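Local coordinates for protein ribonucleoside triphosphate reductase (Lactobacillus leichmannii, PDB 1L1L) that catalyses the adenosylcobalamin-dependent reduction of ribonucleoside triphosphates to their deoxy forms, working as an allosterically regulated class II monomer, at residues K588-R593 against E710-Q715; G27-K32 against D581-A586; R99-S104 against G551-L556; A17-H22 against L85-Y90. All coordinates share one frame; numbering follows the deposited sequence.

Contact 1: residues K588-R593 against E710-Q715; sequences KACGYR and EEVFSQ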
loop_
_atom_site.group_PDB
_atom_site.type_symbol
_atom_site.label_atom_id
_atom_site.label_comp_id
_atom_site.label_asym_id
_atom_site.label_seq_id
_atom_site.Cartn_x
_atom_site.Cartn_y
_atom_site.Cartn_z
ATOM N N LYS A 588 -19.974 2.760 24.389
ATOM C CA LYS A 588 -21.220 3.330 24.895
ATOM C C LYS A 588 -21.070 3.656 26.392
ATOM O O LYS A 588 -21.504 4.715 26.862
ATOM C CB LYS A 588 -22.374 2.355 24.666
ATOM C CG LYS A 588 -22.691 2.151 23.177
ATOM C CD LYS A 588 -24.019 1.459 22.927
ATOM C CE LYS A 588 -24.347 1.464 21.425
ATOM N NZ LYS A 588 -25.665 0.831 21.110
ATOM N N ALA A 589 -20.421 2.758 27.124
ATOM C CA ALA A 589 -20.216 2.956 28.561
ATOM C C ALA A 589 -19.316 4.162 28.862
ATOM O O ALA A 589 -19.372 4.731 29.957
ATOM C CB ALA A 589 -19.617 1.689 29.174
ATOM N N CYS A 590 -18.487 4.562 27.899
ATOM C CA CYS A 590 -17.597 5.697 28.108
ATOM C C CYS A 590 -18.150 7.080 27.754
ATOM O O CYS A 590 -17.464 8.087 27.953
ATOM C CB CYS A 590 -16.285 5.477 27.358
ATOM S SG CYS A 590 -15.316 4.107 27.995
ATOM N N GLY A 591 -19.369 7.141 27.217
ATOM C CA GLY A 591 -19.957 8.428 26.890
ATOM C C GLY A 591 -20.022 8.811 25.414
ATOM O O GLY A 591 -20.628 9.832 25.064
ATOM N N TYR A 592 -19.396 8.010 24.558
ATOM C CA TYR A 592 -19.393 8.278 23.122
ATOM C C TYR A 592 -20.811 8.236 22.568
ATOM O O TYR A 592 -21.595 7.353 22.927
ATOM C CB TYR A 592 -18.558 7.229 22.400
ATOM C CG TYR A 592 -17.078 7.338 22.663
ATOM C CD1 TYR A 592 -16.303 8.286 21.993
ATOM C CD2 TYR A 592 -16.456 6.510 23.598
ATOM C CE1 TYR A 592 -14.945 8.409 22.243
ATOM C CE2 TYR A 592 -15.093 6.628 23.860
ATOM C CZ TYR A 592 -14.349 7.577 23.181
ATOM O OH TYR A 592 -13.008 7.715 23.442
ATOM N N ARG A 593 -21.128 9.182 21.690
ATOM C CA ARG A 593 -22.453 9.227 21.077
ATOM C C ARG A 593 -22.473 8.231 19.931
ATOM O O ARG A 593 -21.492 8.112 19.202
ATOM C CB ARG A 593 -22.762 10.633 20.552
ATOM C CG ARG A 593 -23.023 11.657 21.651
ATOM C CD ARG A 593 -23.752 12.902 21.132
ATOM N NE ARG A 593 -23.954 13.872 22.212
ATOM C CZ ARG A 593 -24.452 15.095 22.055
ATOM N NH1 ARG A 593 -24.813 15.527 20.854
ATOM N NH2 ARG A 593 -24.589 15.894 23.109
ATOM N N GLU A 710 -10.077 1.909 26.701
ATOM C CA GLU A 710 -9.147 0.791 26.840
ATOM C C GLU A 710 -9.360 0.047 28.160
ATOM O O GLU A 710 -9.431 -1.174 28.180
ATOM C CB GLU A 710 -7.693 1.266 26.763
ATOM C CG GLU A 710 -6.701 0.108 26.914
ATOM C CD GLU A 710 -5.238 0.507 26.728
ATOM O OE1 GLU A 710 -4.385 -0.398 26.821
ATOM O OE2 GLU A 710 -4.938 1.699 26.492
ATOM N N GLU A 711 -9.460 0.798 29.255
ATOM C CA GLU A 711 -9.660 0.219 30.586
ATOM C C GLU A 711 -11.041 -0.396 30.761
ATOM O O GLU A 711 -11.189 -1.467 31.344
ATOM C CB GLU A 711 -9.455 1.290 31.659
ATOM C CG GLU A 711 -8.012 1.721 31.844
ATOM C CD GLU A 711 -7.875 2.912 32.780
ATOM O OE1 GLU A 711 -8.560 2.937 33.829
ATOM O OE2 GLU A 711 -7.070 3.820 32.476
ATOM N N VAL A 712 -12.060 0.291 30.265
ATOM C CA VAL A 712 -13.410 -0.220 30.390
ATOM C C VAL A 712 -13.554 -1.518 29.612
ATOM O O VAL A 712 -14.217 -2.450 30.065
ATOM C CB VAL A 712 -14.431 0.825 29.887
ATOM C CG1 VAL A 712 -15.830 0.233 29.872
ATOM C CG2 VAL A 712 -14.381 2.061 30.786
ATOM N N PHE A 713 -12.936 -1.584 28.431
ATOM C CA PHE A 713 -13.025 -2.787 27.611
ATOM C C PHE A 713 -12.422 -3.981 28.324
ATOM O O PHE A 713 -12.982 -5.072 28.319
ATOM C CB PHE A 713 -12.299 -2.598 26.276
ATOM C CG PHE A 713 -12.397 -3.788 25.370
ATOM C CD1 PHE A 713 -13.596 -4.092 24.727
ATOM C CD2 PHE A 713 -11.306 -4.630 25.190
ATOM C CE1 PHE A 713 -13.710 -5.217 23.923
ATOM C CE2 PHE A 713 -11.409 -5.762 24.386
ATOM C CZ PHE A 713 -12.614 -6.057 23.750
ATOM N N SER A 714 -11.260 -3.766 28.928
ATOM C CA SER A 714 -10.569 -4.836 29.632
ATOM C C SER A 714 -11.400 -5.292 30.831
ATOM O O SER A 714 -11.523 -6.490 31.094
ATOM C CB SER A 714 -9.185 -4.347 30.070
ATOM O OG SER A 714 -8.492 -5.343 30.804
ATOM N N GLN A 715 -11.983 -4.334 31.545
ATOM C CA GLN A 715 -12.812 -4.651 32.707
ATOM C C GLN A 715 -14.027 -5.490 32.304
ATOM O O GLN A 715 -14.309 -6.521 32.920
ATOM C CB GLN A 715 -13.260 -3.354 33.401
ATOM C CG GLN A 715 -14.444 -3.496 34.359
ATOM C CD GLN A 715 -15.792 -3.285 33.677
ATOM O OE1 GLN A 715 -16.005 -2.275 32.993
ATOM N NE2 GLN A 715 -16.713 -4.232 33.867
#
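Val-712 turns one methyl to Ala-589 and the other to Cys-590, around the last turn of helix 583-589. The valine's CB leaves its own helix toward 588-593. A chi1 of 174°, with CG1 anti to the backbone N and CG2 beside that N, presents CG1 to the alanine and CG2 to the cysteine. CG1 faces a methyl carbon, Ala-589 CB to Val-712 CG1 being 4.1 Å. The tighter approach is on the other branch, where Cys-590 SG comes within 3.6 Å of Val-712 CG2 and is also 3.9 Å from Val-712 CB. The sulfur therefore rests against the flank of the valine, brought there by a chi1 of -66° that places SG anti to the carbonyl carbon. No hydrogen bond joins the segments, and the 107 Å² they bury comes from apolar packing, with Ala-589 at the exposed side and Cys-590 buried. Gly-591, the first residue to leave helical angles, closes the last turn in a Schellman motif: its phi is positive, and its N bonds back to Lys-588 O at 3.3 Å. The chain then enters the antiparallel sheet, where Arg-593 pairs through its backbone with Glu-607 of strand 603-611 and forms a salt bridge with Glu-704. From the next position on helix 709-719, Phe-713 turns to helix 583-589, touching Leu-583 and Ala-586, and to Lys-32 of helix 27-32.

Contact 2: residues G27-K32 against D581-A586; sequences GWVTYK and DPLLPA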
loop_
_atom_site.group_PDB
_atom_site.type_symbol
_atom_site.label_atom_id
_atom_site.label_comp_id
_atom_site.label_asym_id
_atom_site.label_seq_id
_atom_site.Cartn_x
_atom_site.Cartn_y
_atom_site.Cartn_z
ATOM N N GLY A 27 -7.119 6.295 17.990
ATOM C CA GLY A 27 -6.018 5.347 18.049
ATOM C C GLY A 27 -6.196 3.947 18.603
ATOM O O GLY A 27 -6.040 2.963 17.882
ATOM N N TRP A 28 -6.500 3.836 19.891
ATOM C CA TRP A 28 -6.642 2.520 20.494
ATOM C C TRP A 28 -7.692 1.667 19.820
ATOM O O TRP A 28 -7.488 0.473 19.595
ATOM C CB TRP A 28 -6.989 2.637 21.970
ATOM C CG TRP A 28 -6.998 1.330 22.633
ATOM C CD1 TRP A 28 -5.916 0.624 23.069
ATOM C CD2 TRP A 28 -8.144 0.526 22.914
ATOM N NE1 TRP A 28 -6.319 -0.571 23.606
ATOM C CE2 TRP A 28 -7.684 -0.655 23.527
ATOM C CE3 TRP A 28 -9.521 0.691 22.707
ATOM C CZ2 TRP A 28 -8.548 -1.670 23.936
ATOM C CZ3 TRP A 28 -10.377 -0.314 23.113
ATOM C CH2 TRP A 28 -9.887 -1.483 23.722
ATOM N N VAL A 29 -8.833 2.270 19.523
ATOM C CA VAL A 29 -9.903 1.537 18.876
ATOM C C VAL A 29 -9.410 0.966 17.544
ATOM O O VAL A 29 -9.627 -0.212 17.240
ATOM C CB VAL A 29 -11.113 2.459 18.630
ATOM C CG1 VAL A 29 -12.173 1.715 17.862
ATOM C CG2 VAL A 29 -11.661 2.961 19.957
ATOM N N THR A 30 -8.752 1.811 16.758
ATOM C CA THR A 30 -8.226 1.403 15.460
ATOM C C THR A 30 -7.256 0.245 15.622
ATOM O O THR A 30 -7.274 -0.707 14.852
ATOM C CB THR A 30 -7.501 2.569 14.753
ATOM O OG1 THR A 30 -8.448 3.601 14.455
ATOM C CG2 THR A 30 -6.856 2.090 13.447
ATOM N N TYR A 31 -6.410 0.316 16.646
ATOM C CA TYR A 31 -5.462 -0.755 16.878
ATOM C C TYR A 31 -6.164 -2.084 17.168
ATOM O O TYR A 31 -5.825 -3.114 16.584
ATOM C CB TYR A 31 -4.531 -0.401 18.049
ATOM C CG TYR A 31 -3.959 -1.629 18.707
ATOM C CD1 TYR A 31 -3.093 -2.484 18.013
ATOM C CD2 TYR A 31 -4.345 -1.992 20.003
ATOM C CE1 TYR A 31 -2.627 -3.676 18.600
ATOM C CE2 TYR A 31 -3.890 -3.177 20.587
ATOM C CZ TYR A 31 -3.037 -4.008 19.886
ATOM O OH TYR A 31 -2.603 -5.175 20.475
ATOM N N LYS A 32 -7.141 -2.051 18.069
ATOM C CA LYS A 32 -7.873 -3.245 18.467
ATOM C C LYS A 32 -8.593 -3.990 17.361
ATOM O O LYS A 32 -8.660 -5.214 17.368
ATOM C CB LYS A 32 -8.891 -2.897 19.555
ATOM C CG LYS A 32 -8.251 -2.526 20.866
ATOM C CD LYS A 32 -7.448 -3.698 21.438
ATOM C CE LYS A 32 -8.351 -4.812 21.930
ATOM N NZ LYS A 32 -7.567 -5.866 22.618
ATOM N N ASP A 581 -19.959 -5.867 17.137
ATOM C CA ASP A 581 -18.597 -5.622 17.584
ATOM C C ASP A 581 -18.447 -5.525 19.101
ATOM O O ASP A 581 -19.145 -4.758 19.763
ATOM C CB ASP A 581 -18.044 -4.361 16.926
ATOM C CG ASP A 581 -16.546 -4.255 17.057
ATOM O OD1 ASP A 581 -15.873 -4.022 16.025
ATOM O OD2 ASP A 581 -16.040 -4.403 18.194
ATOM N N PRO A 582 -17.522 -6.313 19.668
ATOM C CA PRO A 582 -17.236 -6.355 21.109
ATOM C C PRO A 582 -16.921 -4.995 21.737
ATOM O O PRO A 582 -17.188 -4.771 22.922
ATOM C CB PRO A 582 -16.043 -7.304 21.193
ATOM C CG PRO A 582 -16.305 -8.258 20.082
ATOM C CD PRO A 582 -16.740 -7.338 18.953
ATOM N N LEU A 583 -16.356 -4.089 20.946
ATOM C CA LEU A 583 -15.998 -2.762 21.427
ATOM C C LEU A 583 -17.157 -1.801 21.711
ATOM O O LEU A 583 -17.009 -0.874 22.501
ATOM C CB LEU A 583 -15.047 -2.087 20.430
ATOM C CG LEU A 583 -13.692 -2.758 20.214
ATOM C CD1 LEU A 583 -12.914 -2.007 19.134
ATOM C CD2 LEU A 583 -12.915 -2.775 21.543
ATOM N N LEU A 584 -18.307 -2.005 21.074
ATOM C CA LEU A 584 -19.420 -1.084 21.263
ATOM C C LEU A 584 -19.914 -0.895 22.687
ATOM O O LEU A 584 -20.158 0.233 23.110
ATOM C CB LEU A 584 -20.600 -1.463 20.367
ATOM C CG LEU A 584 -20.421 -1.160 18.875
ATOM C CD1 LEU A 584 -21.711 -1.544 18.121
ATOM C CD2 LEU A 584 -20.118 0.320 18.682
ATOM N N PRO A 585 -20.080 -1.990 23.446
ATOM C CA PRO A 585 -20.558 -1.757 24.809
ATOM C C PRO A 585 -19.594 -0.895 25.606
ATOM O O PRO A 585 -20.021 -0.059 26.390
ATOM C CB PRO A 585 -20.744 -3.172 25.378
ATOM C CG PRO A 585 -19.941 -4.053 24.484
ATOM C CD PRO A 585 -20.029 -3.424 23.124
ATOM N N ALA A 586 -18.295 -1.083 25.389
ATOM C CA ALA A 586 -17.302 -0.289 26.093
ATOM C C ALA A 586 -17.356 1.174 25.658
ATOM O O ALA A 586 -17.246 2.081 26.493
ATOM C CB ALA A 586 -15.901 -0.865 25.857
#
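Leu-583, in the first turn of helix 583-589, pushes its forked tip against Trp-28, Val-29 and Lys-32, making a helix-to-helix contact in which the leucine's turn is held by a capping bond to the Asp-581 carboxylate. The packed part is the fork itself. Leu-583 CD2 goes to the six-membered ring of the tryptophan, 3.9 Å from Trp-28 CZ3 and equally near CH2, in an oblique approach. The other branch, Leu-583 CD1, lies 4.0 Å from Val-29 CG1, the two side chains passing alongside in opposite directions, and 4.1 Å from Lys-32 CB. One buried leucine thus touches three residues of one helix, and Phe-577 of strand 570-578 also packs on Leu-583 and Val-29. The looser side begins where the partly exposed Lys-32 leaves the leucine. Only its CB joins the contact; a chi1 of -69° sets Lys-32 CG over one face of the Trp-28 ring near its rim, and bends at chi2 and chi3 (-71°) then lead CE and NZ away from the leucine. Lys-32 NZ is hydrogen-bonded to Ser-45 OG and Glu-46 O, well clear of 581-586. Behind the fork the leucine's own backbone is tied down: Leu-583 N donates to Asp-581 OD2 over 2.8 Å in a nearly straight bond, 167° at the hydrogen, reaching the oxygen on its anti side.

Contact 3: residues R99-S104 against G551-L556; sequences RNLWIS and GTVAKL
The turn that holds Leu-101 out to Val-553 and Leu-556 has as its shortest sound polar bond that from Ile-103 N to Arg-99 O, 2.9 Å, which spans the leucine within helix 98-103. The carbonyl of Leu-101 itself accepts from Arg-54 NH2. Across the contact itself everything is apolar. Leu-101 CD1 does all the touching from its side: it lies 3.8 Å from Leu-556 CD1 and 4.1 Å from Val-553 CG2. The two leucines reach toward each other tip to tip, whereas the valine is met at an angle. Full extension explains the reach, because a chi2 of 179° carries Leu-101 CD1 straight on from the CA, CB, CG zigzag. Such reach is needed, as even the closest pair of CA atoms, Leu-101 CA and Val-553 CA, is 9.3 Å apart. The two segments bury just 75 Å² between them, yet all three touching residues are buried, which means that other groups complete the enclosure. Thr-95 of strand 94-96 packs on both Leu-101 and Val-553, and Leu-556 leans on Thr-30 and Tyr-31 of helix 27-32. Helix 98-103 follows strand 94-96 and helix 551-557 follows strand 545-546, the two outermost strands of one mixed four-stranded sheet. The contact is thus helix-helix packing beside that sheet, and it probably belongs to the helical layer around the ten-stranded alpha-beta barrel of this enzyme.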
loop_
_atom_site.group_PDB
_atom_site.type_symbol
_atom_site.label_atom_id
_atom_site.label_comp_id
_atom_site.label_asym_id
_atom_site.label_seq_id
_atom_site.Cartn_x
_atom_site.Cartn_y
_atom_site.Cartn_z
ATOM N N ARG A 99 1.131 -3.628 7.707
ATOM C CA ARG A 99 1.349 -5.054 7.461
ATOM C C ARG A 99 2.290 -5.630 8.503
ATOM O O ARG A 99 2.047 -6.718 9.027
ATOM C CB ARG A 99 1.936 -5.288 6.057
ATOM C CG ARG A 99 2.610 -6.662 5.855
ATOM C CD ARG A 99 1.685 -7.835 6.167
ATOM N NE ARG A 99 0.569 -7.956 5.229
ATOM C CZ ARG A 99 0.663 -8.480 4.010
ATOM N NH1 ARG A 99 1.828 -8.944 3.569
ATOM N NH2 ARG A 99 -0.409 -8.532 3.229
ATOM N N ASN A 100 3.365 -4.902 8.789
ATOM C CA ASN A 100 4.333 -5.344 9.787
ATOM C C ASN A 100 3.649 -5.468 11.157
ATOM O O ASN A 100 3.856 -6.452 11.868
ATOM C CB ASN A 100 5.502 -4.352 9.873
ATOM C CG ASN A 100 6.534 -4.551 8.765
ATOM O OD1 ASN A 100 7.614 -5.103 8.997
ATOM N ND2 ASN A 100 6.205 -4.102 7.558
ATOM N N LEU A 101 2.834 -4.483 11.531
ATOM C CA LEU A 101 2.163 -4.550 12.827
ATOM C C LEU A 101 1.274 -5.775 12.930
ATOM O O LEU A 101 1.098 -6.350 14.012
ATOM C CB LEU A 101 1.326 -3.293 13.104
ATOM C CG LEU A 101 2.044 -1.955 13.279
ATOM C CD1 LEU A 101 1.041 -0.847 13.521
ATOM C CD2 LEU A 101 3.028 -2.051 14.463
ATOM N N TRP A 102 0.725 -6.197 11.799
ATOM C CA TRP A 102 -0.163 -7.345 11.791
ATOM C C TRP A 102 0.506 -8.707 11.674
ATOM O O TRP A 102 -0.003 -9.684 12.216
ATOM C CB TRP A 102 -1.196 -7.186 10.654
ATOM C CG TRP A 102 -2.113 -8.367 10.476
ATOM C CD1 TRP A 102 -2.076 -9.293 9.467
ATOM C CD2 TRP A 102 -3.200 -8.748 11.329
ATOM N NE1 TRP A 102 -3.076 -10.224 9.640
ATOM C CE2 TRP A 102 -3.779 -9.913 10.775
ATOM C CE3 TRP A 102 -3.742 -8.218 12.511
ATOM C CZ2 TRP A 102 -4.875 -10.560 11.364
ATOM C CZ3 TRP A 102 -4.835 -8.865 13.098
ATOM C CH2 TRP A 102 -5.386 -10.023 12.520
ATOM N N ILE A 103 1.650 -8.778 10.996
ATOM C CA ILE A 103 2.289 -10.073 10.775
ATOM C C ILE A 103 3.734 -10.256 11.265
ATOM O O ILE A 103 4.243 -11.373 11.288
ATOM C CB ILE A 103 2.227 -10.429 9.260
ATOM C CG1 ILE A 103 2.016 -11.931 9.081
ATOM C CG2 ILE A 103 3.495 -9.972 8.551
ATOM C CD1 ILE A 103 0.617 -12.386 9.426
ATOM N N SER A 104 4.392 -9.171 11.647
ATOM C CA SER A 104 5.773 -9.248 12.111
ATOM C C SER A 104 5.867 -10.098 13.381
ATOM O O SER A 104 5.168 -9.837 14.364
ATOM C CB SER A 104 6.305 -7.833 12.377
ATOM O OG SER A 104 7.692 -7.831 12.662
ATOM N N GLY A 551 -3.007 6.347 6.004
ATOM C CA GLY A 551 -4.142 6.685 6.836
ATOM C C GLY A 551 -4.315 5.911 8.128
ATOM O O GLY A 551 -4.283 6.496 9.214
ATOM N N THR A 552 -4.485 4.598 8.022
ATOM C CA THR A 552 -4.712 3.765 9.199
ATOM C C THR A 552 -3.680 3.927 10.316
ATOM O O THR A 552 -4.048 4.205 11.455
ATOM C CB THR A 552 -4.819 2.282 8.810
ATOM O OG1 THR A 552 -5.839 2.128 7.815
ATOM C CG2 THR A 552 -5.200 1.449 10.015
ATOM N N VAL A 553 -2.397 3.763 10.000
ATOM C CA VAL A 553 -1.360 3.906 11.017
ATOM C C VAL A 553 -1.301 5.322 11.587
ATOM O O VAL A 553 -1.054 5.505 12.779
ATOM C CB VAL A 553 0.030 3.499 10.461
ATOM C CG1 VAL A 553 1.139 4.240 11.193
ATOM C CG2 VAL A 553 0.217 1.999 10.630
ATOM N N ALA A 554 -1.522 6.326 10.748
ATOM C CA ALA A 554 -1.501 7.703 11.219
ATOM C C ALA A 554 -2.638 7.926 12.224
ATOM O O ALA A 554 -2.550 8.805 13.086
ATOM C CB ALA A 554 -1.633 8.668 10.046
ATOM N N LYS A 555 -3.701 7.130 12.118
ATOM C CA LYS A 555 -4.830 7.255 13.042
ATOM C C LYS A 555 -4.443 6.725 14.421
ATOM O O LYS A 555 -4.950 7.197 15.434
ATOM C CB LYS A 555 -6.053 6.490 12.530
ATOM C CG LYS A 555 -6.652 7.087 11.270
ATOM C CD LYS A 555 -7.757 6.202 10.726
ATOM C CE LYS A 555 -8.111 6.593 9.299
ATOM N NZ LYS A 555 -9.010 5.580 8.675
ATOM N N LEU A 556 -3.548 5.746 14.453
ATOM C CA LEU A 556 -3.097 5.186 15.730
ATOM C C LEU A 556 -2.550 6.290 16.633
ATOM O O LEU A 556 -2.840 6.330 17.833
ATOM C CB LEU A 556 -1.997 4.144 15.516
ATOM C CG LEU A 556 -2.347 2.806 14.863
ATOM C CD1 LEU A 556 -1.136 1.876 14.946
ATOM C CD2 LEU A 556 -3.517 2.171 15.579
#

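Contact 4: residues A17-H22 against L85-Y90; sequences ASVKPH and LYKLIY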
loop_
_atom_site.group_PDB
_atom_site.type_symbol
_atom_site.label_atom_id
_atom_site.label_comp_id
_atom_site.label_asym_id
_atom_site.label_seq_id
_atom_site.Cartn_x
_atom_site.Cartn_y
_atom_site.Cartn_z
ATOM N N ALA A 17 5.582 1.260 32.422
ATOM C CA ALA A 17 5.502 2.082 33.619
ATOM C C ALA A 17 5.900 3.528 33.370
ATOM O O ALA A 17 5.363 4.436 34.001
ATOM C CB ALA A 17 6.377 1.481 34.723
ATOM N N SER A 18 6.822 3.744 32.437
ATOM C CA SER A 18 7.316 5.093 32.140
ATOM C C SER A 18 6.902 5.684 30.790
ATOM O O SER A 18 7.063 6.892 30.558
ATOM C CB SER A 18 8.838 5.099 32.228
ATOM O OG SER A 18 9.385 4.119 31.360
ATOM N N VAL A 19 6.387 4.845 29.897
ATOM C CA VAL A 19 5.974 5.332 28.586
ATOM C C VAL A 19 4.470 5.222 28.385
ATOM O O VAL A 19 3.883 4.164 28.580
ATOM C CB VAL A 19 6.683 4.563 27.450
ATOM C CG1 VAL A 19 6.187 5.062 26.093
ATOM C CG2 VAL A 19 8.187 4.747 27.558
ATOM N N LYS A 20 3.863 6.338 28.003
ATOM C CA LYS A 20 2.434 6.411 27.743
ATOM C C LYS A 20 2.244 6.514 26.225
ATOM O O LYS A 20 2.630 7.518 25.617
ATOM C CB LYS A 20 1.843 7.649 28.415
ATOM C CG LYS A 20 0.383 7.918 28.070
ATOM C CD LYS A 20 -0.086 9.264 28.614
ATOM C CE LYS A 20 -1.550 9.515 28.281
ATOM N NZ LYS A 20 -2.011 10.853 28.757
ATOM N N PRO A 21 1.662 5.473 25.598
ATOM C CA PRO A 21 1.438 5.489 24.147
ATOM C C PRO A 21 0.679 6.739 23.754
ATOM O O PRO A 21 -0.328 7.072 24.376
ATOM C CB PRO A 21 0.619 4.223 23.909
ATOM C CG PRO A 21 1.123 3.295 24.987
ATOM C CD PRO A 21 1.177 4.212 26.187
ATOM N N HIS A 22 1.169 7.436 22.733
ATOM C CA HIS A 22 0.535 8.656 22.261
ATOM C C HIS A 22 -0.612 8.307 21.307
ATOM O O HIS A 22 -0.524 8.544 20.103
ATOM C CB HIS A 22 1.575 9.530 21.545
ATOM C CG HIS A 22 1.090 10.902 21.197
ATOM N ND1 HIS A 22 0.195 11.140 20.175
ATOM C CD2 HIS A 22 1.398 12.112 21.716
ATOM C CE1 HIS A 22 -0.024 12.438 20.077
ATOM N NE2 HIS A 22 0.695 13.052 21.001
ATOM N N LEU A 85 13.948 0.205 20.163
ATOM C CA LEU A 85 12.927 0.087 19.132
ATOM C C LEU A 85 11.576 -0.087 19.819
ATOM O O LEU A 85 10.631 0.635 19.518
ATOM C CB LEU A 85 13.254 -1.105 18.237
ATOM C CG LEU A 85 12.713 -1.146 16.806
ATOM C CD1 LEU A 85 13.019 0.154 16.079
ATOM C CD2 LEU A 85 13.340 -2.334 16.086
ATOM N N TYR A 86 11.496 -1.021 20.766
ATOM C CA TYR A 86 10.249 -1.247 21.479
ATOM C C TYR A 86 9.744 0.028 22.144
ATOM O O TYR A 86 8.554 0.342 22.071
ATOM C CB TYR A 86 10.420 -2.343 22.535
ATOM C CG TYR A 86 9.137 -2.685 23.258
ATOM C CD1 TYR A 86 8.572 -1.810 24.188
ATOM C CD2 TYR A 86 8.462 -3.867 22.978
ATOM C CE1 TYR A 86 7.359 -2.106 24.813
ATOM C CE2 TYR A 86 7.258 -4.176 23.595
ATOM C CZ TYR A 86 6.712 -3.294 24.503
ATOM O OH TYR A 86 5.499 -3.592 25.073
ATOM N N LYS A 87 10.639 0.763 22.803
ATOM C CA LYS A 87 10.239 1.990 23.480
ATOM C C LYS A 87 9.726 3.051 22.504
ATOM O O LYS A 87 8.800 3.802 22.817
ATOM C CB LYS A 87 11.413 2.556 24.292
ATOM C CG LYS A 87 11.090 3.842 25.023
ATOM C CD LYS A 87 12.253 4.302 25.917
ATOM C CE LYS A 87 11.957 5.663 26.548
ATOM N NZ LYS A 87 13.055 6.165 27.438
ATOM N N LEU A 88 10.344 3.111 21.330
ATOM C CA LEU A 88 9.972 4.068 20.296
ATOM C C LEU A 88 8.587 3.792 19.708
ATOM O O LEU A 88 7.744 4.691 19.624
ATOM C CB LEU A 88 11.002 4.033 19.165
ATOM C CG LEU A 88 10.695 4.902 17.946
ATOM C CD1 LEU A 88 10.625 6.369 18.339
ATOM C CD2 LEU A 88 11.772 4.675 16.893
ATOM N N ILE A 89 8.373 2.544 19.312
ATOM C CA ILE A 89 7.111 2.122 18.711
ATOM C C ILE A 89 5.980 2.090 19.725
ATOM O O ILE A 89 4.879 2.548 19.440
ATOM C CB ILE A 89 7.254 0.734 18.056
ATOM C CG1 ILE A 89 8.325 0.799 16.957
ATOM C CG2 ILE A 89 5.912 0.288 17.457
ATOM C CD1 ILE A 89 8.719 -0.548 16.411
ATOM N N TYR A 90 6.249 1.555 20.914
ATOM C CA TYR A 90 5.225 1.489 21.961
ATOM C C TYR A 90 4.651 2.866 22.219
ATOM O O TYR A 90 3.452 3.010 22.483
ATOM C CB TYR A 90 5.823 0.954 23.274
ATOM C CG TYR A 90 4.827 0.816 24.409
ATOM C CD1 TYR A 90 3.901 -0.229 24.433
ATOM C CD2 TYR A 90 4.795 1.744 25.452
ATOM C CE1 TYR A 90 2.966 -0.345 25.471
ATOM C CE2 TYR A 90 3.865 1.640 26.490
ATOM C CZ TYR A 90 2.957 0.599 26.491
ATOM O OH TYR A 90 2.027 0.518 27.503
HETATM O O HOH W 1 1.702 2.717 29.400
#
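Tyr-90 lays one ring face against Pro-21 and turns an edge to Val-19, and the side chain can be followed outward from its helix. At CB a chi1 of -178° sets CG anti to the backbone N, which sends the ring to the loop after helix 9-18. The first ring atom to meet that loop is Tyr-90 CD2, 3.7 Å from Val-19 CG1. Next comes Tyr-90 CE2, where Val-19 O arrives at the ring edge, in plane, 3.3 Å away. Over one face lies Pro-21 CG in a CH-pi contact, 3.8 Å from the centroid of the Tyr-90 ring and 24° off its normal. Both segments fall in the ribonucleotide reductase alpha-domain family region, and the same ring also stacks with Trp-48 of helix 48-60, on which Pro-21 packs too. Farther out, Tyr-90 CZ is 3.6 Å from Pro-21 CG. At the tip, Tyr-90 OH shares a water at 2.9 Å; that water donates to Val-19 O at 2.7 Å, bridging hydroxyl and carbonyl near the plane of the ring. One turn earlier in the helix, the extended chain of Lys-87 runs past the valine's other methyl, Val-19 CG2, which is 4.0 Å from Lys-87 CG.

In the fold
From the N terminus, residues 17-22 come first and 27-32 follow before 85-90 returns to close contact 4, so contacts 4 and 2 cross. Contact 3 opens next, at 99-104, and closes at 551-556; its loop is nested inside the longer one that contact 2 completes at 581-586. Contact 1 then starts on the same helix, 583-589, and closes at 710-715, in series with the others. Contacts 1 and 2 touch through Glu-710 and Phe-713 against Trp-28, contacts 2 and 3 through Leu-556 against helix 27-32. That helix thus lies between helix 551-557 and helices 583-589 and 709-719, while contact 4 ties the loop after helix 9-18 to helix 72-90.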